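Local structure of alpha-toxin (2VK9) at residues Ala12-Lys17 / Ser66-Ala71; Leu55-Gln60 / Asn74-Leu79. The protein is a large clostridial toxin whose catalytic domain combines a GT-A type fold with an N-terminal bundle of helices. All coordinates share one frame; numbering follows the deposited sequence.

Contact 1 of 2, residues Ala12-Lys17 / Ser66-Ala71; sequences ASIPLK and SGRNLA
R68 reaches out of the turn before helix 69-90 and lays its guanidinium against the 12-17 loop, where it donates to two main-chain carbonyls. R68 NE donates to A12 O at 2.9 Å, approaching the carbonyl almost end-on (C=O...N angle 160°), with the oxygen only 5° out of the guanidinium plane. R68 NH2 donates to K17 O at 3.2 Å; that oxygen too sits at the guanidinium edge, although the donor stands well above the plane of the carbonyl. NH1 turns to E20 in a salt bridge and to R18 O, so all three nitrogens have acceptors. The bend itself is a type II turn from I14 to K17, closed by K17 N to I14 O. The extended chain of K17 passes obliquely over the rim of one face of the guanidinium, K17 CD 3.6 Å above the plane. Its NZ makes a weak, long ion pair with E20. On the other segment S66 OG accepts from R68 N at 3.1 Å, capping the turn into the helix, and also bonds Y59 of helix 42-62. Apolar contacts are few: A12 CB meets A71 CB at 3.8 Å, and I14 CD1 lies against the backbone of G67. The loop is thus tied to the helix start mainly by one arginine donating to backbone oxygens, while E20 probably offsets the positive charge of both R68 and K17.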
ATOM      1  N   ALA A  12      -5.714  15.172  39.129  1.00 39.92           N
ATOM      2  CA  ALA A  12      -4.930  16.217  38.492  1.00 39.21           C
ATOM      3  C   ALA A  12      -4.752  17.457  39.378  1.00 38.75           C
ATOM      4  O   ALA A  12      -4.342  18.520  38.900  1.00 38.85           O
ATOM      5  CB  ALA A  12      -5.574  16.605  37.177  1.00 39.21           C
ATOM      6  N   SER A  13      -5.048  17.328  40.666  1.00 37.92           N
ATOM      7  CA  SER A  13      -4.914  18.455  41.564  1.00 37.15           C
ATOM      8  C   SER A  13      -3.522  18.538  42.181  1.00 36.52           C
ATOM      9  O   SER A  13      -2.969  17.538  42.602  1.00 36.63           O
ATOM     10  CB  SER A  13      -5.988  18.406  42.651  1.00 37.28           C
ATOM     11  OG  SER A  13      -5.563  17.625  43.739  1.00 37.05           O
ATOM     12  N   ILE A  14      -2.963  19.743  42.203  1.00 35.92           N
ATOM     13  CA  ILE A  14      -1.741  20.042  42.932  1.00 35.21           C
ATOM     14  C   ILE A  14      -2.133  20.932  44.105  1.00 34.86           C
ATOM     15  O   ILE A  14      -2.786  21.948  43.898  1.00 34.82           O
ATOM     16  CB  ILE A  14      -0.720  20.790  42.037  1.00 35.32           C
ATOM     17  CG1 ILE A  14      -0.300  19.936  40.826  1.00 34.66           C
ATOM     18  CG2 ILE A  14       0.488  21.271  42.851  1.00 35.48           C
ATOM     19  CD1 ILE A  14       0.349  18.601  41.152  1.00 34.59           C
ATOM     20  N   PRO A  15      -1.746  20.549  45.338  1.00 34.58           N
ATOM     21  CA  PRO A  15      -2.131  21.256  46.571  1.00 34.22           C
ATOM     22  C   PRO A  15      -1.927  22.764  46.498  1.00 33.88           C
ATOM     23  O   PRO A  15      -0.837  23.228  46.182  1.00 33.95           O
ATOM     24  CB  PRO A  15      -1.199  20.663  47.628  1.00 34.05           C
ATOM     25  CG  PRO A  15      -0.833  19.340  47.119  1.00 34.28           C
ATOM     26  CD  PRO A  15      -0.896  19.378  45.623  1.00 34.60           C
ATOM     27  N   LEU A  16      -2.981  23.514  46.732  1.00 33.75           N
ATOM     28  CA  LEU A  16      -2.991  24.973  46.753  1.00 33.51           C
ATOM     29  C   LEU A  16      -2.608  25.548  45.395  1.00 33.44           C
ATOM     30  O   LEU A  16      -2.130  26.735  45.346  1.00 34.43           O
ATOM     31  CB  LEU A  16      -2.044  25.499  47.834  1.00 32.41           C
ATOM     32  CG  LEU A  16      -2.412  25.163  49.281  1.00 31.26           C
ATOM     33  CD1 LEU A  16      -1.321  25.627  50.233  1.00 32.78           C
ATOM     34  CD2 LEU A  16      -3.752  25.778  49.652  1.00 34.01           C
ATOM     35  N   LYS A  17      -2.823  24.861  44.313  1.00 34.26           N
ATOM     36  CA  LYS A  17      -2.610  25.406  42.974  1.00 34.75           C
ATOM     37  C   LYS A  17      -3.942  25.786  42.341  1.00 35.48           C
ATOM     38  O   LYS A  17      -4.839  24.947  42.219  1.00 35.41           O
ATOM     39  CB  LYS A  17      -1.844  24.426  42.082  1.00 34.46           C
ATOM     40  CG  LYS A  17      -1.915  24.756  40.624  1.00 34.16           C
ATOM     41  CD  LYS A  17      -0.822  24.086  39.826  1.00 35.32           C
ATOM     42  CE  LYS A  17      -0.746  24.724  38.449  1.00 35.39           C
ATOM     43  NZ  LYS A  17       0.552  24.544  37.781  1.00 35.83           N
ATOM     44  N   SER A  66       3.940  21.971  34.074  1.00 31.69           N
ATOM     45  CA  SER A  66       2.859  21.840  35.053  1.00 30.88           C
ATOM     46  C   SER A  66       2.842  20.483  35.707  1.00 30.62           C
ATOM     47  O   SER A  66       3.193  19.484  35.095  1.00 31.06           O
ATOM     48  CB  SER A  66       1.500  22.085  34.418  1.00 30.83           C
ATOM     49  OG  SER A  66       0.468  21.785  35.340  1.00 29.84           O
ATOM     50  N   GLY A  67       2.412  20.458  36.957  1.00 30.24           N
ATOM     51  CA  GLY A  67       2.361  19.231  37.720  1.00 29.53           C
ATOM     52  C   GLY A  67       1.159  18.409  37.356  1.00 29.24           C
ATOM     53  O   GLY A  67       1.081  17.249  37.737  1.00 29.34           O
ATOM     54  N   ARG A  68       0.229  19.015  36.617  1.00 29.39           N
ATOM     55  CA  ARG A  68      -1.016  18.359  36.181  1.00 29.48           C
ATOM     56  C   ARG A  68      -0.813  17.475  34.952  1.00 29.80           C
ATOM     57  O   ARG A  68      -1.668  16.652  34.641  1.00 29.87           O
ATOM     58  CB  ARG A  68      -2.107  19.394  35.872  1.00 29.29           C
ATOM     59  CG  ARG A  68      -2.353  20.403  36.974  1.00 29.09           C
ATOM     60  CD  ARG A  68      -3.698  21.105  36.868  1.00 28.12           C
ATOM     61  NE  ARG A  68      -4.205  21.383  38.216  1.00 28.92           N
ATOM     62  CZ  ARG A  68      -4.344  22.591  38.754  1.00 29.08           C
ATOM     63  NH1 ARG A  68      -4.043  23.683  38.072  1.00 29.24           N
ATOM     64  NH2 ARG A  68      -4.804  22.709  39.987  1.00 30.41           N
ATOM     65  N   ASN A  69       0.314  17.649  34.262  1.00 30.22           N
ATOM     66  CA  ASN A  69       0.562  16.980  32.987  1.00 30.73           C
ATOM     67  C   ASN A  69       0.473  15.472  33.003  1.00 31.26           C
ATOM     68  O   ASN A  69      -0.146  14.888  32.122  1.00 31.86           O
ATOM     69  CB  ASN A  69       1.893  17.408  32.392  1.00 30.51           C
ATOM     70  CG  ASN A  69       1.844  18.793  31.813  1.00 30.57           C
ATOM     71  OD1 ASN A  69       0.790  19.429  31.779  1.00 30.10           O
ATOM     72  ND2 ASN A  69       2.991  19.280  31.351  1.00 31.07           N
ATOM     73  N   LEU A  70       1.113  14.839  33.989  1.00 31.85           N
ATOM     74  CA  LEU A  70       1.128  13.382  34.055  1.00 32.13           C
ATOM     75  C   LEU A  70      -0.280  12.822  34.218  1.00 32.13           C
ATOM     76  O   LEU A  70      -0.660  11.867  33.563  1.00 32.60           O
ATOM     77  CB  LEU A  70       2.018  12.907  35.206  1.00 33.51           C
ATOM     78  CG  LEU A  70       2.145  11.392  35.385  1.00 34.05           C
ATOM     79  CD1 LEU A  70       2.797  10.761  34.165  1.00 34.45           C
ATOM     80  CD2 LEU A  70       2.926  11.063  36.648  1.00 32.20           C
ATOM     81  N   ALA A  71      -1.067  13.483  35.073  1.00 32.13           N
ATOM     82  CA  ALA A  71      -2.449  13.093  35.268  1.00 32.32           C
ATOM     83  C   ALA A  71      -3.249  13.236  33.971  1.00 32.56           C
ATOM     84  O   ALA A  71      -4.070  12.376  33.636  1.00 32.41           O
ATOM     85  CB  ALA A  71      -3.073  13.917  36.372  1.00 32.11           C
TER

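Contact 2 of 2, residues Leu55-Gln60 / Asn74-Leu79; sequences LVDNYQ and NFRDSL
Segments 55-60 and 74-79, on helices 42-62 and 69-90, run nearly antiparallel at 160°, their axes 11.2 Å apart at closest approach, with V56 and R76 facing each other. They form part of a helical hairpin in the N-terminal helical domain of the toxin, and the side chain of R76 carries most of the contact. Its CG stands anti to the backbone N (chi1 172°), and the chain bends at chi3 to bring the guanidinium over V56, whose CG1 lies 3.5 Å above one face. D57 comes in at about a right angle to make a salt bridge, OD1 to NH2 of R76 at 2.8 Å, with the carboxylate and guanidinium planes turned 50° apart. Q60 adds a weak hydrogen bond from R76 NH1 to its OE1, while its NE2 donates to E73. That same glutamate pairs with R76 NH1, and N53 accepts from R76 NE, so a buried guanidinium is held by partners from both helices. D57 and E73 probably balance its positive charge within the buried contact. F75 also packs against L30 of helix 21-35 and L52 of helix 42-62, and V56 CG2 approaches the edge of its ring, 3.9 Å from F75 CD2.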
ATOM      1  N   LEU A  55      -7.749  20.029  23.838  1.00 34.27           N
ATOM      2  CA  LEU A  55      -7.707  20.797  25.080  1.00 34.27           C
ATOM      3  C   LEU A  55      -6.555  20.356  25.991  1.00 34.54           C
ATOM      4  O   LEU A  55      -5.863  21.195  26.565  1.00 34.48           O
ATOM      5  CB  LEU A  55      -9.062  20.766  25.802  1.00 33.80           C
ATOM      6  CG  LEU A  55     -10.272  21.374  25.068  1.00 32.85           C
ATOM      7  CD1 LEU A  55     -11.520  21.205  25.887  1.00 31.55           C
ATOM      8  CD2 LEU A  55     -10.096  22.843  24.697  1.00 32.28           C
ATOM      9  N   VAL A  56      -6.332  19.050  26.093  1.00 34.93           N
ATOM     10  CA  VAL A  56      -5.185  18.528  26.819  1.00 35.50           C
ATOM     11  C   VAL A  56      -3.877  19.049  26.214  1.00 36.36           C
ATOM     12  O   VAL A  56      -2.999  19.529  26.945  1.00 36.79           O
ATOM     13  CB  VAL A  56      -5.198  16.988  26.857  1.00 35.46           C
ATOM     14  CG1 VAL A  56      -3.864  16.436  27.360  1.00 34.98           C
ATOM     15  CG2 VAL A  56      -6.339  16.501  27.734  1.00 35.44           C
ATOM     16  N   ASP A  57      -3.758  18.969  24.885  1.00 36.95           N
ATOM     17  CA  ASP A  57      -2.579  19.476  24.180  1.00 37.30           C
ATOM     18  C   ASP A  57      -2.339  20.942  24.507  1.00 37.17           C
ATOM     19  O   ASP A  57      -1.233  21.306  24.902  1.00 37.33           O
ATOM     20  CB  ASP A  57      -2.722  19.297  22.663  1.00 37.89           C
ATOM     21  CG  ASP A  57      -2.029  18.041  22.139  1.00 39.39           C
ATOM     22  OD1 ASP A  57      -0.923  17.713  22.628  1.00 41.07           O
ATOM     23  OD2 ASP A  57      -2.585  17.383  21.221  1.00 41.07           O
ATOM     24  N   ASN A  58      -3.376  21.768  24.350  1.00 36.92           N
ATOM     25  CA  ASN A  58      -3.302  23.197  24.658  1.00 37.27           C
ATOM     26  C   ASN A  58      -2.778  23.481  26.066  1.00 37.32           C
ATOM     27  O   ASN A  58      -1.924  24.365  26.257  1.00 37.43           O
ATOM     28  CB  ASN A  58      -4.665  23.879  24.486  1.00 37.45           C
ATOM     29  CG  ASN A  58      -5.091  24.007  23.031  1.00 38.69           C
ATOM     30  OD1 ASN A  58      -4.334  23.706  22.102  1.00 40.08           O
ATOM     31  ND2 ASN A  58      -6.321  24.459  22.828  1.00 39.56           N
ATOM     32  N   TYR A  59      -3.292  22.734  27.046  1.00 37.01           N
ATOM     33  CA  TYR A  59      -2.833  22.877  28.417  1.00 36.48           C
ATOM     34  C   TYR A  59      -1.353  22.537  28.520  1.00 36.43           C
ATOM     35  O   TYR A  59      -0.565  23.346  28.999  1.00 36.66           O
ATOM     36  CB  TYR A  59      -3.640  22.015  29.393  1.00 36.06           C
ATOM     37  CG  TYR A  59      -3.160  22.199  30.817  1.00 35.83           C
ATOM     38  CD1 TYR A  59      -3.753  23.142  31.653  1.00 35.03           C
ATOM     39  CD2 TYR A  59      -2.079  21.460  31.313  1.00 34.81           C
ATOM     40  CE1 TYR A  59      -3.305  23.322  32.944  1.00 34.70           C
ATOM     41  CE2 TYR A  59      -1.627  21.639  32.596  1.00 34.41           C
ATOM     42  CZ  TYR A  59      -2.240  22.571  33.408  1.00 34.99           C
ATOM     43  OH  TYR A  59      -1.788  22.760  34.691  1.00 35.28           O
ATOM     44  N   GLN A  60      -0.990  21.343  28.056  1.00 36.28           N
ATOM     45  CA  GLN A  60       0.383  20.855  28.121  1.00 36.08           C
ATOM     46  C   GLN A  60       1.357  21.730  27.340  1.00 36.23           C
ATOM     47  O   GLN A  60       2.568  21.721  27.582  1.00 36.53           O
ATOM     48  CB  GLN A  60       0.450  19.435  27.590  1.00 36.00           C
ATOM     49  CG  GLN A  60      -0.257  18.440  28.452  1.00 35.90           C
ATOM     50  CD  GLN A  60      -0.019  17.024  28.005  1.00 36.54           C
ATOM     51  OE1 GLN A  60       0.032  16.730  26.805  1.00 36.56           O
ATOM     52  NE2 GLN A  60       0.117  16.124  28.969  1.00 37.20           N
ATOM     53  N   ASN A  74      -2.354  10.480  31.419  1.00 35.52           N
ATOM     54  CA  ASN A  74      -3.123   9.285  31.771  1.00 35.92           C
ATOM     55  C   ASN A  74      -4.588   9.448  31.390  1.00 35.98           C
ATOM     56  O   ASN A  74      -5.220   8.508  30.917  1.00 36.30           O
ATOM     57  CB  ASN A  74      -3.025   8.968  33.264  1.00 36.17           C
ATOM     58  CG  ASN A  74      -1.646   8.479  33.680  1.00 36.90           C
ATOM     59  OD1 ASN A  74      -0.825   8.083  32.851  1.00 37.66           O
ATOM     60  ND2 ASN A  74      -1.392   8.499  34.982  1.00 36.96           N
ATOM     61  N   PHE A  75      -5.123  10.644  31.605  1.00 35.85           N
ATOM     62  CA  PHE A  75      -6.486  10.941  31.216  1.00 36.04           C
ATOM     63  C   PHE A  75      -6.642  10.804  29.710  1.00 36.57           C
ATOM     64  O   PHE A  75      -7.624  10.231  29.237  1.00 37.02           O
ATOM     65  CB  PHE A  75      -6.887  12.348  31.659  1.00 35.70           C
ATOM     66  CG  PHE A  75      -8.118  12.872  30.971  1.00 35.34           C
ATOM     67  CD1 PHE A  75      -9.374  12.336  31.249  1.00 34.63           C
ATOM     68  CD2 PHE A  75      -8.023  13.908  30.044  1.00 35.04           C
ATOM     69  CE1 PHE A  75     -10.510  12.815  30.610  1.00 34.04           C
ATOM     70  CE2 PHE A  75      -9.166  14.406  29.402  1.00 34.40           C
ATOM     71  CZ  PHE A  75     -10.405  13.855  29.683  1.00 34.25           C
ATOM     72  N   ARG A  76      -5.674  11.330  28.963  1.00 36.88           N
ATOM     73  CA  ARG A  76      -5.704  11.267  27.504  1.00 37.02           C
ATOM     74  C   ARG A  76      -5.736   9.815  27.028  1.00 37.35           C
ATOM     75  O   ARG A  76      -6.484   9.479  26.114  1.00 37.60           O
ATOM     76  CB  ARG A  76      -4.525  12.026  26.893  1.00 36.80           C
ATOM     77  CG  ARG A  76      -4.386  11.836  25.398  1.00 36.83           C
ATOM     78  CD  ARG A  76      -3.060  12.347  24.909  1.00 36.48           C
ATOM     79  NE  ARG A  76      -3.160  13.732  24.475  1.00 36.46           N
ATOM     80  CZ  ARG A  76      -2.189  14.626  24.611  1.00 37.15           C
ATOM     81  NH1 ARG A  76      -1.042  14.294  25.192  1.00 37.02           N
ATOM     82  NH2 ARG A  76      -2.374  15.861  24.182  1.00 37.28           N
ATOM     83  N   ASP A  77      -4.950   8.955  27.669  1.00 37.51           N
ATOM     84  CA  ASP A  77      -4.947   7.534  27.342  1.00 37.75           C
ATOM     85  C   ASP A  77      -6.331   6.908  27.383  1.00 37.45           C
ATOM     86  O   ASP A  77      -6.595   5.955  26.658  1.00 37.53           O
ATOM     87  CB  ASP A  77      -4.011   6.765  28.272  1.00 38.12           C
ATOM     88  CG  ASP A  77      -2.539   6.990  27.947  1.00 39.79           C
ATOM     89  OD1 ASP A  77      -2.223   7.655  26.929  1.00 40.63           O
ATOM     90  OD2 ASP A  77      -1.691   6.493  28.722  1.00 41.80           O
ATOM     91  N   SER A  78      -7.212   7.438  28.226  1.00 37.27           N
ATOM     92  CA  SER A  78      -8.555   6.871  28.361  1.00 37.37           C
ATOM     93  C   SER A  78      -9.468   7.305  27.221  1.00 37.32           C
ATOM     94  O   SER A  78     -10.487   6.665  26.962  1.00 37.37           O
ATOM     95  CB  SER A  78      -9.180   7.195  29.727  1.00 37.41           C
ATOM     96  OG  SER A  78      -9.370   8.589  29.915  1.00 37.56           O
ATOM     97  N   LEU A  79      -9.100   8.395  26.550  1.00 37.15           N
ATOM     98  CA  LEU A  79      -9.756   8.796  25.313  1.00 36.98           C
ATOM     99  C   LEU A  79      -9.548   7.731  24.229  1.00 37.20           C
ATOM    100  O   LEU A  79     -10.439   7.477  23.422  1.00 37.06           O
ATOM    101  CB  LEU A  79      -9.220  10.142  24.834  1.00 36.64           C
ATOM    102  CG  LEU A  79      -9.220  11.327  25.797  1.00 36.22           C
ATOM    103  CD1 LEU A  79      -8.517  12.512  25.147  1.00 35.81           C
ATOM    104  CD2 LEU A  79     -10.627  11.707  26.231  1.00 35.50           C
TER

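Both contacts use helix 69-90, and their centres are about 13 Å apart; contact 2 and segment 66-71 belong to the N-terminal helical domain. Along the chain the segments alternate, 12-17, 55-60, 66-71, 74-79: contact 1 joins the loop before helix 21-35 to the start of helix 69-90, and contact 2 pairs that helix, further along, with helix 42-62. Y59 connects them, its OH 2.5 Å from S66 OG in a probable hydrogen bond and also bonded to E20, the glutamate that pairs with R68. The loop, the turn and the two helices therefore form one continuous set of contacts; the centres of contacts 1 and 2 lie about 44 Å and 32 Å from the centre of the chain.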